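Local coordinates for DNA translocase coupling protein (Clostridium perfringens, PDB 6O1W), which probably binds ATP and DNA as an FtsK/SpoIIIE-type coupling protein of plasmid conjugation, at residues Glu109-Val114 against Asn121-Leu126. Residues are numbered along the deposited sequence; the frame is centred on the assembly and turned at random.
Sequences EGVVVV and NIKIDL. With BGC (beta-D-glucopyranose), chain C.
Ile124 O takes two donors from the neighbouring strand: Val112 N gives it a nearly straight hydrogen bond of 2.8 Å, with the donor in the carbonyl plane, and Val111 CA adds a CA-H...O contact of 3.3 Å. Val112 O repeats the pattern in return, accepting the bond from Ile124 N and a CA-H contact from Lys123. Val112 and Ile124 are thus a hydrogen-bonded pair of an antiparallel hairpin, flanked by the non-hydrogen-bonded pairs Val111-Asp125 and Val113-Lys123. Val114 N to Ile122 O (3.0 Å) continues the ladder; beyond the strands, Leu126 N reaches Gly110 O at 2.8 Å, tilted 29° from the carbonyl plane.

The side chains separate by face. Val112, Val114 and Leu126 touch helix 142-155 and Ile124 touches Phe329. Val114 uses both methyls: with chi1 -66° setting CG1 beside the backbone N, CG2 falls between N and the carbonyl carbon and presses Ile122 CG2 at a tight 3.4 Å, while CG1 meets Ile124 CD1 at 3.8 Å. On the other face Val113 and Lys123 lie side by side, with Val113 CG2 4.1 Å from Lys123 CG, and Val113 CG1 reaches Asn121 CB at 3.7 Å. Asp125 OD1 is held by Asn127 N.

Glucose sits beside strand 121-125, near Lys123 O and Ile122 CD1, with Phe329 and Val336 completing its pocket. The hairpin extends the P-loop ATPase sheet at its edge, beside strand 334-340, whose Ala340 binds ATP in another structure of the protein; no nucleotide is bound here. Its backbone pairing and aliphatic inward face probably keep it fixed there.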
loop_
_atom_site.group_PDB
_atom_site.type_symbol
_atom_site.label_atom_id
_atom_site.label_comp_id
_atom_site.label_asym_id
_atom_site.label_seq_id
_atom_site.Cartn_x
_atom_site.Cartn_y
_atom_site.Cartn_z
ATOM N N GLU A 109 8.769 14.056 -13.365
ATOM C CA GLU A 109 7.503 14.565 -12.835
ATOM C C GLU A 109 6.462 13.436 -12.866
ATOM O O GLU A 109 6.371 12.730 -13.865
ATOM C CB GLU A 109 7.038 15.782 -13.692
ATOM C CG GLU A 109 5.906 16.591 -13.082
ATOM C CD GLU A 109 4.508 15.988 -13.124
ATOM O OE1 GLU A 109 4.173 15.295 -14.112
ATOM O OE2 GLU A 109 3.751 16.203 -12.150
ATOM N N GLY A 110 5.715 13.262 -11.784
ATOM C CA GLY A 110 4.688 12.224 -11.708
ATOM C C GLY A 110 5.162 10.866 -11.227
ATOM O O GLY A 110 4.347 9.971 -11.005
ATOM N N VAL A 111 6.472 10.699 -11.051
ATOM C CA VAL A 111 7.069 9.457 -10.558
ATOM C C VAL A 111 7.315 9.651 -9.069
ATOM O O VAL A 111 7.960 10.635 -8.657
ATOM C CB VAL A 111 8.380 9.020 -11.306
ATOM C CG1 VAL A 111 8.948 7.726 -10.721
ATOM C CG2 VAL A 111 8.129 8.822 -12.796
ATOM N N VAL A 112 6.794 8.705 -8.268
ATOM C CA VAL A 112 6.962 8.685 -6.817
ATOM C C VAL A 112 7.583 7.353 -6.352
ATOM O O VAL A 112 7.438 6.339 -7.025
ATOM C CB VAL A 112 5.642 9.047 -6.061
ATOM C CG1 VAL A 112 5.094 10.406 -6.529
ATOM C CG2 VAL A 112 4.581 7.953 -6.206
ATOM N N VAL A 113 8.292 7.375 -5.214
ATOM C CA VAL A 113 8.917 6.204 -4.610
ATOM C C VAL A 113 8.197 5.921 -3.271
ATOM O O VAL A 113 8.028 6.841 -2.470
ATOM C CB VAL A 113 10.450 6.367 -4.438
ATOM C CG1 VAL A 113 11.100 5.029 -4.111
ATOM C CG2 VAL A 113 11.085 6.959 -5.698
ATOM N N VAL A 114 7.785 4.661 -3.020
ATOM C CA VAL A 114 7.066 4.396 -1.764
ATOM C C VAL A 114 7.872 3.568 -0.724
ATOM O O VAL A 114 7.460 3.491 0.428
ATOM C CB VAL A 114 5.658 3.803 -1.997
ATOM C CG1 VAL A 114 4.769 4.832 -2.695
ATOM C CG2 VAL A 114 5.721 2.515 -2.802
ATOM N N ASN A 121 13.904 -0.250 -5.326
ATOM C CA ASN A 121 12.813 0.486 -4.701
ATOM C C ASN A 121 11.523 0.368 -5.491
ATOM O O ASN A 121 11.539 0.054 -6.688
ATOM C CB ASN A 121 13.190 1.955 -4.541
ATOM C CG ASN A 121 14.301 2.181 -3.549
ATOM O OD1 ASN A 121 14.419 1.509 -2.518
ATOM N ND2 ASN A 121 15.143 3.143 -3.840
ATOM N N ILE A 122 10.402 0.594 -4.818
ATOM C CA ILE A 122 9.121 0.541 -5.488
ATOM C C ILE A 122 8.832 1.940 -6.019
ATOM O O ILE A 122 8.768 2.878 -5.229
ATOM C CB ILE A 122 8.007 0.034 -4.522
ATOM C CG1 ILE A 122 8.290 -1.404 -4.024
ATOM C CG2 ILE A 122 6.607 0.182 -5.148
ATOM C CD1 ILE A 122 7.942 -2.547 -4.908
ATOM N N LYS A 123 8.664 2.070 -7.351
ATOM C CA LYS A 123 8.344 3.349 -8.019
ATOM C C LYS A 123 6.978 3.258 -8.656
ATOM O O LYS A 123 6.595 2.193 -9.152
ATOM C CB LYS A 123 9.394 3.734 -9.079
ATOM C CG LYS A 123 10.801 3.942 -8.506
ATOM C CD LYS A 123 11.781 4.478 -9.517
ATOM C CE LYS A 123 13.187 4.380 -8.982
ATOM N NZ LYS A 123 14.198 4.725 -10.017
ATOM N N ILE A 124 6.211 4.342 -8.561
ATOM C CA ILE A 124 4.893 4.456 -9.166
ATOM C C ILE A 124 4.950 5.655 -10.113
ATOM O O ILE A 124 5.296 6.756 -9.681
ATOM C CB ILE A 124 3.736 4.624 -8.134
ATOM C CG1 ILE A 124 3.693 3.485 -7.093
ATOM C CG2 ILE A 124 2.379 4.760 -8.846
ATOM C CD1 ILE A 124 2.879 3.838 -5.824
ATOM N N ASP A 125 4.613 5.438 -11.393
ATOM C CA ASP A 125 4.515 6.497 -12.402
ATOM C C ASP A 125 3.029 6.835 -12.534
ATOM O O ASP A 125 2.259 6.108 -13.180
ATOM C CB ASP A 125 5.099 6.058 -13.751
ATOM C CG ASP A 125 5.063 7.146 -14.823
ATOM O OD1 ASP A 125 4.371 8.166 -14.616
ATOM O OD2 ASP A 125 5.730 6.977 -15.868
ATOM N N LEU A 126 2.632 7.953 -11.912
ATOM C CA LEU A 126 1.251 8.413 -11.901
ATOM C C LEU A 126 0.688 8.681 -13.295
ATOM O O LEU A 126 -0.524 8.606 -13.445
ATOM C CB LEU A 126 1.071 9.622 -10.968
ATOM C CG LEU A 126 1.400 9.381 -9.483
ATOM C CD1 LEU A 126 1.238 10.616 -8.730
ATOM C CD2 LEU A 126 0.500 8.322 -8.877
HETATM C C2 BGC C . 7.570 -3.454 -9.144
HETATM C C3 BGC C . 9.018 -3.216 -8.740
HETATM C C4 BGC C . 9.659 -2.209 -9.687
HETATM C C5 BGC C . 9.009 -0.849 -9.459
HETATM C C6 BGC C . 9.159 0.117 -10.620
HETATM C C1 BGC C . 6.895 -2.160 -9.617
HETATM O O1 BGC C . 6.733 -2.201 -10.992
HETATM O O2 BGC C . 6.829 -4.021 -8.069
HETATM O O3 BGC C . 9.744 -4.442 -8.750
HETATM O O4 BGC C . 11.066 -2.111 -9.467
HETATM O O5 BGC C . 7.603 -0.986 -9.163
HETATM O O6 BGC C . 8.315 -0.173 -11.731
#